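Local atomic coordinates of fatty acid synthase 1, isoform A (Drosophila melanogaster, PDB entry 6FN6), a protein that probably builds long-chain saturated fatty acids from acetyl-CoA and malonyl-CoA using NADPH, this chain being its modifying region of dehydratase, enoyl reductase and ketoreductase. Residues Thr734-Val739 with Gln770-Glu775; Val720-Ile725 with Pro865-Val870; Asp898-Lys903 with Gln907-Leu912; Val695-Val700 with Asn848-Leu853. All blocks are in the same frame, centred on the assembly; numbering follows the deposited sequence.

Contact 1 (Thr734-Val739 with Gln770-Glu775)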
loop_
_atom_site.group_PDB
_atom_site.type_symbol
_atom_site.label_atom_id
_atom_site.label_comp_id
_atom_site.label_asym_id
_atom_site.label_seq_id
_atom_site.Cartn_x
_atom_site.Cartn_y
_atom_site.Cartn_z
ATOM N N THR A 734 -11.481 5.428 24.789
ATOM C CA THR A 734 -11.804 4.013 24.890
ATOM C C THR A 734 -10.647 3.222 24.288
ATOM O O THR A 734 -10.219 3.486 23.163
ATOM C CB THR A 734 -13.128 3.677 24.178
ATOM O OG1 THR A 734 -14.219 4.288 24.880
ATOM C CG2 THR A 734 -13.351 2.167 24.110
ATOM N N VAL A 735 -10.132 2.262 25.049
ATOM C CA VAL A 735 -8.935 1.543 24.650
ATOM C C VAL A 735 -9.218 0.088 24.292
ATOM O O VAL A 735 -9.877 -0.639 25.034
ATOM C CB VAL A 735 -7.865 1.632 25.760
ATOM C CG1 VAL A 735 -6.678 0.741 25.446
ATOM C CG2 VAL A 735 -7.405 3.065 25.939
ATOM N N PHE A 736 -8.711 -0.313 23.130
ATOM C CA PHE A 736 -8.632 -1.716 22.747
ATOM C C PHE A 736 -7.156 -2.121 22.747
ATOM O O PHE A 736 -6.291 -1.314 22.410
ATOM C CB PHE A 736 -9.258 -1.946 21.370
ATOM C CG PHE A 736 -10.743 -1.712 21.334
ATOM C CD1 PHE A 736 -11.627 -2.747 21.597
ATOM C CD2 PHE A 736 -11.256 -0.458 21.038
ATOM C CE1 PHE A 736 -12.997 -2.534 21.567
ATOM C CE2 PHE A 736 -12.624 -0.241 21.008
ATOM C CZ PHE A 736 -13.494 -1.280 21.272
ATOM N N THR A 737 -6.861 -3.354 23.150
ATOM C CA THR A 737 -5.479 -3.826 23.143
ATOM C C THR A 737 -5.359 -5.295 22.774
ATOM O O THR A 737 -6.357 -6.000 22.627
ATOM C CB THR A 737 -4.796 -3.629 24.517
ATOM O OG1 THR A 737 -5.499 -4.374 25.520
ATOM C CG2 THR A 737 -4.771 -2.167 24.896
ATOM N N THR A 738 -4.115 -5.738 22.624
ATOM C CA THR A 738 -3.812 -7.135 22.364
ATOM C C THR A 738 -2.647 -7.580 23.249
ATOM O O THR A 738 -1.845 -6.756 23.692
ATOM C CB THR A 738 -3.473 -7.369 20.883
ATOM O OG1 THR A 738 -2.486 -6.422 20.456
ATOM C CG2 THR A 738 -4.723 -7.216 20.027
ATOM N N VAL A 739 -2.562 -8.882 23.506
ATOM C CA VAL A 739 -1.530 -9.431 24.381
ATOM C C VAL A 739 -0.987 -10.739 23.821
ATOM O O VAL A 739 -1.669 -11.436 23.067
ATOM C CB VAL A 739 -2.063 -9.647 25.807
ATOM C CG1 VAL A 739 -2.357 -8.314 26.474
ATOM C CG2 VAL A 739 -3.305 -10.536 25.789
ATOM N N GLN A 770 -11.712 -9.084 14.120
ATOM C CA GLN A 770 -13.116 -9.417 14.323
ATOM C C GLN A 770 -13.601 -8.828 15.638
ATOM O O GLN A 770 -14.700 -8.283 15.715
ATOM C CB GLN A 770 -13.331 -10.934 14.313
ATOM C CG GLN A 770 -13.223 -11.580 12.938
ATOM C CD GLN A 770 -11.809 -11.565 12.396
ATOM O OE1 GLN A 770 -10.860 -11.917 13.097
ATOM N NE2 GLN A 770 -11.661 -11.156 11.142
ATOM N N LEU A 771 -12.768 -8.931 16.669
ATOM C CA LEU A 771 -13.122 -8.448 17.998
ATOM C C LEU A 771 -13.433 -6.958 17.986
ATOM O O LEU A 771 -14.450 -6.522 18.528
ATOM C CB LEU A 771 -11.985 -8.734 18.982
ATOM C CG LEU A 771 -12.176 -8.302 20.442
ATOM C CD1 LEU A 771 -11.410 -9.234 21.367
ATOM C CD2 LEU A 771 -11.739 -6.859 20.681
ATOM N N VAL A 772 -12.550 -6.181 17.370
ATOM C CA VAL A 772 -12.685 -4.730 17.354
ATOM C C VAL A 772 -13.897 -4.317 16.536
ATOM O O VAL A 772 -14.685 -3.477 16.966
ATOM C CB VAL A 772 -11.402 -4.067 16.823
ATOM C CG1 VAL A 772 -11.625 -2.578 16.561
ATOM C CG2 VAL A 772 -10.269 -4.269 17.807
ATOM N N LEU A 773 -14.038 -4.901 15.351
ATOM C CA LEU A 773 -15.158 -4.581 14.479
ATOM C C LEU A 773 -16.474 -4.955 15.160
ATOM O O LEU A 773 -17.483 -4.267 14.997
ATOM C CB LEU A 773 -15.021 -5.304 13.137
ATOM C CG LEU A 773 -13.856 -4.863 12.244
ATOM C CD1 LEU A 773 -13.798 -5.708 10.982
ATOM C CD2 LEU A 773 -13.956 -3.387 11.881
ATOM N N ARG A 774 -16.461 -6.048 15.920
ATOM C CA ARG A 774 -17.648 -6.483 16.656
ATOM C C ARG A 774 -18.025 -5.497 17.754
ATOM O O ARG A 774 -19.198 -5.157 17.924
ATOM C CB ARG A 774 -17.425 -7.857 17.285
ATOM C CG ARG A 774 -18.228 -8.981 16.659
ATOM C CD ARG A 774 -18.179 -10.219 17.534
ATOM N NE ARG A 774 -16.857 -10.840 17.522
ATOM C CZ ARG A 774 -16.484 -11.812 16.693
ATOM N NH1 ARG A 774 -17.331 -12.295 15.791
ATOM N NH2 ARG A 774 -15.256 -12.305 16.770
ATOM N N GLU A 775 -17.021 -5.048 18.499
ATOM C CA GLU A 775 -17.240 -4.176 19.645
ATOM C C GLU A 775 -17.526 -2.748 19.202
ATOM O O GLU A 775 -18.105 -1.960 19.948
ATOM C CB GLU A 775 -16.026 -4.209 20.577
ATOM C CG GLU A 775 -15.833 -5.542 21.282
ATOM C CD GLU A 775 -16.995 -5.889 22.190
ATOM O OE1 GLU A 775 -17.395 -5.026 23.001
ATOM O OE2 GLU A 775 -17.516 -7.022 22.088
#
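The phenyl ring of Phe736 meets the helix 770-775 obliquely, neither squarely face-on nor edge-on, and three side chains share it. Glu775 comes closest, its CB lying 3.6 Å from Phe736 CE1, and CG of the same glutamate also brushes that corner. At the neighbouring ring carbon, Leu771 CD2 sits 4.2 Å from Phe736 CD1, with Val772 CG2 at 4.3 Å from that same CD1. The carboxylate of Glu775 does not stack on the ring: the two planes are 54° apart. Only the aliphatic base of the glutamate is used here, because its chain bends at chi2 (-62°) and leads the acid group away to a salt bridge with Arg758. A charged residue thus lends its hydrocarbon part to an apolar patch while its charge is met elsewhere. Phe736 is buried and carries every contact across this pair of segments, with no hydrogen bond between them. The outer side of the helix packs on Leu115 and Asp230 of the second subunit.

Strand 734-739 and the helix run nearly antiparallel, their segment axes 161° apart. Val735 touches helix 719-731, and Thr737 touches both helix 719-731 and helix 742-751, on the other side of the sheet, so helices flank this strand on both faces, the layering of the Rossmann-type nucleotide-binding fold in the enoyl reductase.

Contact 2 (Val720-Ile725 with Pro865-Val870)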
loop_
_atom_site.group_PDB
_atom_site.type_symbol
_atom_site.label_atom_id
_atom_site.label_comp_id
_atom_site.label_asym_id
_atom_site.label_seq_id
_atom_site.Cartn_x
_atom_site.Cartn_y
_atom_site.Cartn_z
ATOM N N VAL A 720 6.061 0.256 25.308
ATOM C CA VAL A 720 5.329 1.324 24.639
ATOM C C VAL A 720 3.831 1.174 24.887
ATOM O O VAL A 720 3.125 2.164 25.062
ATOM C CB VAL A 720 5.637 1.343 23.128
ATOM C CG1 VAL A 720 4.950 2.517 22.453
ATOM C CG2 VAL A 720 7.137 1.401 22.891
ATOM N N GLY A 721 3.349 -0.065 24.885
ATOM C CA GLY A 721 1.943 -0.336 25.126
ATOM C C GLY A 721 1.461 0.165 26.476
ATOM O O GLY A 721 0.487 0.917 26.562
ATOM N N GLN A 722 2.138 -0.269 27.535
ATOM C CA GLN A 722 1.807 0.146 28.893
ATOM C C GLN A 722 1.778 1.664 29.019
ATOM O O GLN A 722 0.868 2.231 29.624
ATOM C CB GLN A 722 2.810 -0.443 29.889
ATOM C CG GLN A 722 2.517 -1.885 30.270
ATOM C CD GLN A 722 3.626 -2.512 31.090
ATOM O OE1 GLN A 722 3.830 -2.160 32.251
ATOM N NE2 GLN A 722 4.334 -3.462 30.495
ATOM N N ALA A 723 2.779 2.322 28.446
ATOM C CA ALA A 723 2.847 3.774 28.493
ATOM C C ALA A 723 1.699 4.369 27.691
ATOM O O ALA A 723 1.109 5.372 28.088
ATOM C CB ALA A 723 4.182 4.266 27.964
ATOM N N ALA A 724 1.385 3.743 26.561
ATOM C CA ALA A 724 0.306 4.211 25.698
ATOM C C ALA A 724 -1.055 4.075 26.378
ATOM O O ALA A 724 -1.860 5.005 26.360
ATOM C CB ALA A 724 0.316 3.448 24.387
ATOM N N ILE A 725 -1.303 2.913 26.976
ATOM C CA ILE A 725 -2.577 2.642 27.638
ATOM C C ILE A 725 -2.802 3.635 28.775
ATOM O O ILE A 725 -3.902 4.151 28.951
ATOM C CB ILE A 725 -2.635 1.189 28.154
ATOM C CG1 ILE A 725 -2.551 0.204 26.985
ATOM C CG2 ILE A 725 -3.918 0.948 28.951
ATOM C CD1 ILE A 725 -2.286 -1.234 27.404
ATOM N N PRO A 865 5.938 4.884 36.239
ATOM C CA PRO A 865 7.075 4.029 35.890
ATOM C C PRO A 865 6.634 2.589 35.648
ATOM O O PRO A 865 5.642 2.145 36.223
ATOM C CB PRO A 865 7.990 4.140 37.114
ATOM C CG PRO A 865 7.087 4.519 38.230
ATOM C CD PRO A 865 6.041 5.398 37.616
ATOM N N LEU A 866 7.369 1.875 34.804
ATOM C CA LEU A 866 7.007 0.514 34.434
ATOM C C LEU A 866 7.598 -0.505 35.397
ATOM O O LEU A 866 8.527 -0.192 36.143
ATOM C CB LEU A 866 7.487 0.209 33.016
ATOM C CG LEU A 866 6.653 0.737 31.850
ATOM C CD1 LEU A 866 6.548 2.252 31.873
ATOM C CD2 LEU A 866 7.266 0.268 30.544
ATOM N N PRO A 867 7.045 -1.728 35.399
ATOM C CA PRO A 867 7.717 -2.826 36.099
ATOM C C PRO A 867 9.135 -3.005 35.571
ATOM O O PRO A 867 9.391 -2.698 34.405
ATOM C CB PRO A 867 6.845 -4.042 35.777
ATOM C CG PRO A 867 5.514 -3.479 35.479
ATOM C CD PRO A 867 5.763 -2.156 34.817
ATOM N N THR A 868 10.040 -3.485 36.417
ATOM C CA THR A 868 11.442 -3.605 36.041
ATOM C C THR A 868 11.980 -5.016 36.236
ATOM O O THR A 868 11.701 -5.667 37.240
ATOM C CB THR A 868 12.322 -2.640 36.854
ATOM O OG1 THR A 868 12.102 -2.854 38.254
ATOM C CG2 THR A 868 12.001 -1.196 36.501
ATOM N N SER A 869 12.758 -5.470 35.262
ATOM C CA SER A 869 13.531 -6.696 35.392
ATOM C C SER A 869 14.993 -6.286 35.397
ATOM O O SER A 869 15.599 -6.093 34.344
ATOM C CB SER A 869 13.227 -7.670 34.254
ATOM O OG SER A 869 11.832 -7.900 34.142
ATOM N N VAL A 870 15.547 -6.131 36.595
ATOM C CA VAL A 870 16.860 -5.517 36.756
ATOM C C VAL A 870 17.987 -6.540 36.665
ATOM O O VAL A 870 17.878 -7.655 37.175
ATOM C CB VAL A 870 16.943 -4.750 38.092
ATOM C CG1 VAL A 870 18.223 -3.928 38.158
ATOM C CG2 VAL A 870 15.720 -3.861 38.279
#
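Van der Waals contact is all that joins Gln722 to the loop around Leu866 and Pro867. The amide end of the glutamine does the touching. Gln722 OE1 rests 3.2 Å from Pro867 CD, the carbon bonded to the ring nitrogen, with Pro867 CG next nearest at 3.9 Å, and the two side chains pass at a slant. Leu866 adds a looser approach, with its CG 4.1 Å from Gln722 OE1. The glutamine reaches this far because its chain is extended beyond CG (chi2 172°), which carries the amide clear of the helix surface. At 2.70 Å resolution the exact closeness of the oxygen to the proline deserves little weight.

Polar bonding across the pair is absent: no hydrogen bond links the two segments, and two polar groups of segment 865-870 have partners elsewhere. Leu866 N bonds to Thr687 OG1, and Thr868 OG1 to Glu683 OE1. Backbone bonds within the helix run from Ala724 to Val720 and from Ile725 to Gly721, while Pro867 and Ser869 bond to Lys891, and Ser869 also to Val893.

Helix 719-731 contains Gly721 of a probable Rossmann-type glycine pattern and follows strand 710-713 of the parallel sheet. Phe747 of helix 742-751 touches both Gln722 and Pro867, while Ala723 leans on helix 689-702. On the far side, the loop leads into strand 868-872, which pairs in parallel with strand 891-895 of a second, mixed sheet.

Contact 3 (Asp898-Lys903 with Gln907-Leu912)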
loop_
_atom_site.group_PDB
_atom_site.type_symbol
_atom_site.label_atom_id
_atom_site.label_comp_id
_atom_site.label_asym_id
_atom_site.label_seq_id
_atom_site.Cartn_x
_atom_site.Cartn_y
_atom_site.Cartn_z
ATOM N N ASP A 898 24.328 1.205 42.291
ATOM C CA ASP A 898 23.286 1.208 43.310
ATOM C C ASP A 898 23.010 2.638 43.756
ATOM O O ASP A 898 23.937 3.404 44.011
ATOM C CB ASP A 898 23.692 0.343 44.503
ATOM C CG ASP A 898 23.441 -1.133 44.265
ATOM O OD1 ASP A 898 22.291 -1.494 43.941
ATOM O OD2 ASP A 898 24.396 -1.928 44.382
ATOM N N GLU A 899 21.734 2.999 43.845
ATOM C CA GLU A 899 21.361 4.359 44.217
ATOM C C GLU A 899 21.613 4.621 45.702
ATOM O O GLU A 899 21.275 3.806 46.562
ATOM C CB GLU A 899 19.892 4.619 43.879
ATOM C CG GLU A 899 19.429 6.037 44.182
ATOM C CD GLU A 899 17.977 6.271 43.817
ATOM O OE1 GLU A 899 17.330 5.334 43.303
ATOM O OE2 GLU A 899 17.483 7.397 44.041
ATOM N N GLU A 900 22.214 5.773 45.986
ATOM C CA GLU A 900 22.457 6.213 47.355
ATOM C C GLU A 900 21.151 6.342 48.130
ATOM O O GLU A 900 20.107 6.666 47.563
ATOM C CB GLU A 900 23.210 7.545 47.368
ATOM C CG GLU A 900 24.654 7.444 46.903
ATOM C CD GLU A 900 24.786 7.410 45.394
ATOM O OE1 GLU A 900 23.752 7.300 44.703
ATOM O OE2 GLU A 900 25.928 7.497 44.895
ATOM N N ALA A 901 21.216 6.081 49.431
ATOM C CA ALA A 901 20.022 6.024 50.262
ATOM C C ALA A 901 19.460 7.418 50.530
ATOM O O ALA A 901 20.205 8.397 50.604
ATOM C CB ALA A 901 20.332 5.322 51.573
ATOM N N GLY A 902 18.138 7.489 50.671
ATOM C CA GLY A 902 17.443 8.745 50.887
ATOM C C GLY A 902 16.829 9.338 49.632
ATOM O O GLY A 902 15.963 10.209 49.715
ATOM N N LYS A 903 17.276 8.855 48.473
ATOM C CA LYS A 903 16.860 9.384 47.171
ATOM C C LYS A 903 16.867 10.913 47.146
ATOM O O LYS A 903 15.865 11.550 46.826
ATOM C CB LYS A 903 15.479 8.839 46.765
ATOM C CG LYS A 903 14.314 9.174 47.689
ATOM C CD LYS A 903 13.016 8.564 47.179
ATOM C CE LYS A 903 13.004 7.053 47.358
ATOM N NZ LYS A 903 11.726 6.440 46.913
ATOM N N GLN A 907 26.696 14.087 45.601
ATOM C CA GLN A 907 27.839 13.837 44.725
ATOM C C GLN A 907 28.247 12.362 44.802
ATOM O O GLN A 907 28.417 11.825 45.898
ATOM C CB GLN A 907 29.014 14.741 45.100
ATOM C CG GLN A 907 30.078 14.852 44.016
ATOM C CD GLN A 907 29.578 15.591 42.785
ATOM O OE1 GLN A 907 28.645 16.389 42.865
ATOM N NE2 GLN A 907 30.197 15.324 41.639
ATOM N N PRO A 908 28.421 11.703 43.643
ATOM C CA PRO A 908 28.654 10.252 43.647
ATOM C C PRO A 908 30.035 9.819 44.134
ATOM O O PRO A 908 31.035 10.490 43.872
ATOM C CB PRO A 908 28.469 9.870 42.177
ATOM C CG PRO A 908 28.856 11.085 41.425
ATOM C CD PRO A 908 28.418 12.249 42.271
ATOM N N LYS A 909 30.075 8.695 44.843
ATOM C CA LYS A 909 31.333 8.066 45.224
ATOM C C LYS A 909 31.992 7.497 43.975
ATOM O O LYS A 909 31.300 7.063 43.054
ATOM C CB LYS A 909 31.108 6.947 46.243
ATOM C CG LYS A 909 30.316 7.348 47.478
ATOM C CD LYS A 909 29.755 6.118 48.181
ATOM C CE LYS A 909 29.010 6.479 49.458
ATOM N NZ LYS A 909 27.918 7.461 49.212
ATOM N N PRO A 910 33.332 7.492 43.930
ATOM C CA PRO A 910 33.965 6.909 42.744
ATOM C C PRO A 910 33.833 5.388 42.709
ATOM O O PRO A 910 33.808 4.747 43.760
ATOM C CB PRO A 910 35.428 7.331 42.886
ATOM C CG PRO A 910 35.631 7.468 44.353
ATOM C CD PRO A 910 34.323 7.956 44.916
ATOM N N ARG A 911 33.745 4.829 41.507
ATOM C CA ARG A 911 33.680 3.382 41.326
ATOM C C ARG A 911 34.602 2.924 40.212
ATOM O O ARG A 911 35.023 3.707 39.362
ATOM C CB ARG A 911 32.260 2.897 41.015
ATOM C CG ARG A 911 31.322 2.803 42.204
ATOM C CD ARG A 911 30.175 1.849 41.872
ATOM N NE ARG A 911 29.112 1.844 42.874
ATOM C CZ ARG A 911 28.120 0.956 42.904
ATOM N NH1 ARG A 911 28.052 -0.007 41.991
ATOM N NH2 ARG A 911 27.195 1.023 43.851
ATOM N N LEU A 912 34.900 1.631 40.236
ATOM C CA LEU A 912 35.676 0.995 39.192
ATOM C C LEU A 912 34.854 -0.161 38.653
ATOM O O LEU A 912 34.127 -0.820 39.398
ATOM C CB LEU A 912 37.018 0.499 39.731
ATOM C CG LEU A 912 38.009 1.564 40.206
ATOM C CD1 LEU A 912 39.205 0.901 40.859
ATOM C CD2 LEU A 912 38.452 2.460 39.061
#
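Arg911 brings NH2 of its guanidinium group up to Asp898 CB, 3.6 Å away, at a slant. The arginine arrives at full stretch, extended from CG to NE, and its flat end is turned 59° from the carboxylate. No bond results: Arg911 NH2 stands 3.3 Å from the backbone N of Asp898, but both are donors. The opposite charges still come near, with Asp898 OD2 at 4.1 Å from Arg911 NH2, too far for a salt bridge.

Glu900 and Lys909 run alongside one another, pointing opposite ways, so that what meets is Glu900 CG and Lys909 NZ, 4.0 Å apart, rather than the two charges. The carboxylate has gone further, Glu900 OE2 approaching Pro908 CA at 4.1 Å. A bend at chi2 (80°) turns it there, and it is gripped from outside the pair: OE1 makes a salt bridge with Arg646, and OE2 is hydrogen-bonded to Tyr607 OH. Lys909 also touches a crystal neighbour, so its pose may partly reflect the lattice.

Both segments run largely in polyproline-like conformation; the first departs from it at Gly902 and Lys903, in a type II turn from Glu900 to Lys903 with Gly902 third at phi 99°. Both lie in the loop between strands 891-895 and 913-915, which leads from the enoyl reductase toward the ketoreductase.

Acidic residues on one segment thus face basic ones on the other across an open surface, which suggests a loose, solvent-screened attraction in which Glu900, held by Arg646 and Tyr607, is the firm point.

Contact 4 (Val695-Val700 with Asn848-Leu853)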
loop_
_atom_site.group_PDB
_atom_site.type_symbol
_atom_site.label_atom_id
_atom_site.label_comp_id
_atom_site.label_asym_id
_atom_site.label_seq_id
_atom_site.Cartn_x
_atom_site.Cartn_y
_atom_site.Cartn_z
ATOM N N VAL A 695 5.166 7.724 23.156
ATOM C CA VAL A 695 3.715 7.710 23.262
ATOM C C VAL A 695 3.153 9.098 22.993
ATOM O O VAL A 695 2.153 9.250 22.290
ATOM C CB VAL A 695 3.273 7.186 24.646
ATOM C CG1 VAL A 695 1.845 7.613 24.968
ATOM C CG2 VAL A 695 3.383 5.678 24.702
ATOM N N TYR A 696 3.807 10.114 23.543
ATOM C CA TYR A 696 3.309 11.475 23.427
ATOM C C TYR A 696 3.549 12.050 22.036
ATOM O O TYR A 696 2.714 12.789 21.516
ATOM C CB TYR A 696 3.956 12.365 24.487
ATOM C CG TYR A 696 3.223 12.341 25.808
ATOM C CD1 TYR A 696 2.010 13.001 25.962
ATOM C CD2 TYR A 696 3.740 11.656 26.900
ATOM C CE1 TYR A 696 1.332 12.982 27.166
ATOM C CE2 TYR A 696 3.068 11.632 28.110
ATOM C CZ TYR A 696 1.864 12.296 28.235
ATOM O OH TYR A 696 1.191 12.276 29.434
ATOM N N TYR A 697 4.674 11.705 21.422
ATOM C CA TYR A 697 4.970 12.208 20.087
ATOM C C TYR A 697 4.035 11.572 19.059
ATOM O O TYR A 697 3.753 12.159 18.013
ATOM C CB TYR A 697 6.424 11.935 19.699
ATOM C CG TYR A 697 6.729 12.365 18.282
ATOM C CD1 TYR A 697 6.746 13.710 17.936
ATOM C CD2 TYR A 697 6.970 11.430 17.285
ATOM C CE1 TYR A 697 7.010 14.112 16.645
ATOM C CE2 TYR A 697 7.235 11.826 15.986
ATOM C CZ TYR A 697 7.252 13.168 15.672
ATOM O OH TYR A 697 7.511 13.576 14.385
ATOM N N ALA A 698 3.566 10.367 19.362
ATOM C CA ALA A 698 2.713 9.621 18.445
ATOM C C ALA A 698 1.236 9.962 18.640
ATOM O O ALA A 698 0.540 10.312 17.686
ATOM C CB ALA A 698 2.935 8.122 18.621
ATOM N N LEU A 699 0.767 9.853 19.879
ATOM C CA LEU A 699 -0.656 9.990 20.176
ATOM C C LEU A 699 -1.126 11.446 20.243
ATOM O O LEU A 699 -2.223 11.766 19.782
ATOM C CB LEU A 699 -0.988 9.294 21.499
ATOM C CG LEU A 699 -0.621 7.812 21.640
ATOM C CD1 LEU A 699 -1.245 7.239 22.902
ATOM C CD2 LEU A 699 -1.030 6.998 20.418
ATOM N N VAL A 700 -0.302 12.326 20.804
ATOM C CA VAL A 700 -0.723 13.704 21.042
ATOM C C VAL A 700 -0.277 14.632 19.917
ATOM O O VAL A 700 -1.085 15.386 19.375
ATOM C CB VAL A 700 -0.195 14.210 22.403
ATOM C CG1 VAL A 700 -0.539 15.678 22.611
ATOM C CG2 VAL A 700 -0.765 13.375 23.531
ATOM N N ASN A 848 11.588 20.095 22.646
ATOM C CA ASN A 848 11.144 20.806 23.837
ATOM C C ASN A 848 9.663 20.573 24.113
ATOM O O ASN A 848 9.234 20.585 25.266
ATOM C CB ASN A 848 11.420 22.301 23.690
ATOM C CG ASN A 848 12.893 22.633 23.803
ATOM O OD1 ASN A 848 13.574 22.183 24.727
ATOM N ND2 ASN A 848 13.399 23.414 22.856
ATOM N N GLN A 849 8.881 20.369 23.060
ATOM C CA GLN A 849 7.453 20.132 23.222
ATOM C C GLN A 849 7.192 18.750 23.819
ATOM O O GLN A 849 6.410 18.613 24.760
ATOM C CB GLN A 849 6.720 20.283 21.889
ATOM C CG GLN A 849 5.220 20.035 21.986
ATOM C CD GLN A 849 4.539 20.994 22.950
ATOM O OE1 GLN A 849 4.092 20.599 24.027
ATOM N NE2 GLN A 849 4.462 22.262 22.567
ATOM N N VAL A 850 7.841 17.727 23.269
ATOM C CA VAL A 850 7.595 16.355 23.703
ATOM C C VAL A 850 7.968 16.191 25.173
ATOM O O VAL A 850 7.260 15.524 25.926
ATOM C CB VAL A 850 8.359 15.330 22.825
ATOM C CG1 VAL A 850 7.841 15.357 21.397
ATOM C CG2 VAL A 850 9.853 15.592 22.846
ATOM N N VAL A 851 9.075 16.800 25.584
ATOM C CA VAL A 851 9.517 16.690 26.968
ATOM C C VAL A 851 8.527 17.425 27.866
ATOM O O VAL A 851 8.271 17.008 28.994
ATOM C CB VAL A 851 10.955 17.226 27.151
ATOM C CG1 VAL A 851 11.932 16.416 26.312
ATOM C CG2 VAL A 851 11.040 18.700 26.791
ATOM N N SER A 852 7.966 18.519 27.357
ATOM C CA SER A 852 6.936 19.252 28.085
ATOM C C SER A 852 5.730 18.349 28.312
ATOM O O SER A 852 5.167 18.312 29.406
ATOM C CB SER A 852 6.519 20.513 27.326
ATOM O OG SER A 852 7.637 21.342 27.063
ATOM N N LEU A 853 5.339 17.622 27.270
ATOM C CA LEU A 853 4.217 16.696 27.362
ATOM C C LEU A 853 4.484 15.642 28.430
ATOM O O LEU A 853 3.627 15.364 29.269
ATOM C CB LEU A 853 3.960 16.024 26.011
ATOM C CG LEU A 853 2.851 16.626 25.142
ATOM C CD1 LEU A 853 3.036 18.120 24.968
ATOM C CD2 LEU A 853 2.795 15.939 23.788
#
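Two first torsions set side chains of helix 695-700 against helix 848-853: Tyr697 CG lies anti to the backbone N (chi1 176°), bringing CD1 to 4.0 Å from Val850 CG1, and Val700 holds CG1 in the same position. Val700 CG1 meets Leu853 CD2 tip to tip at 3.5 Å. Tyr696, the third participant, crosses Leu853 obliquely, with CD1 3.6 Å from Leu853 CB. The carbonyl oxygen of Leu853 sits 3.7 Å above one face of the Tyr696 ring, offset toward its rim.

The segments cross nearly at right angles (97°), and their axes approach to 9.4 Å. In the medium-chain reductase fold, helix 689-702 leads into strand 710-713 of the Rossmann sheet, while helix 844-860 comes after strand 830-833, with the short helix 836-841 between, so elements from before and after the sheet's strands pack together here. An alanine in place of Tyr696 removes the ring that Leu853 packs on, which is likely to leave the leucine's CB and CD2 without their aromatic neighbour and open a gap between the helices. Helix 719-731 touches the same tyrosine through Val727. Tyr697 OH hydrogen-bonds to Arg702 and to Asn828 of the second subunit.

Overall arrangement
Contacts 1 and 4 lie in the nucleotide-binding part of the enoyl reductase and both pack on helix 719-731, which contact 2 joins to the segment leading into the mixed sheet. Contacts 2 and 4 have centres about 17 Å apart and touch directly, Val695 CG2 packing 3.6 Å from Ala723 CB; along the chain their segments alternate, so the two closures interlock. Contact 1 touches contact 2 through Thr737 CG2 and Ile725 CD1 at 3.7 Å, whereas its nearest atoms to contact 4 are about 8 Å away. Contact 3 follows in sequence on the surface, its centre about 25 Å from that of contact 2, though their nearest atoms are about 7 Å apart without touching. All four lie away from the predicted dehydratase residues His24 and Asp175.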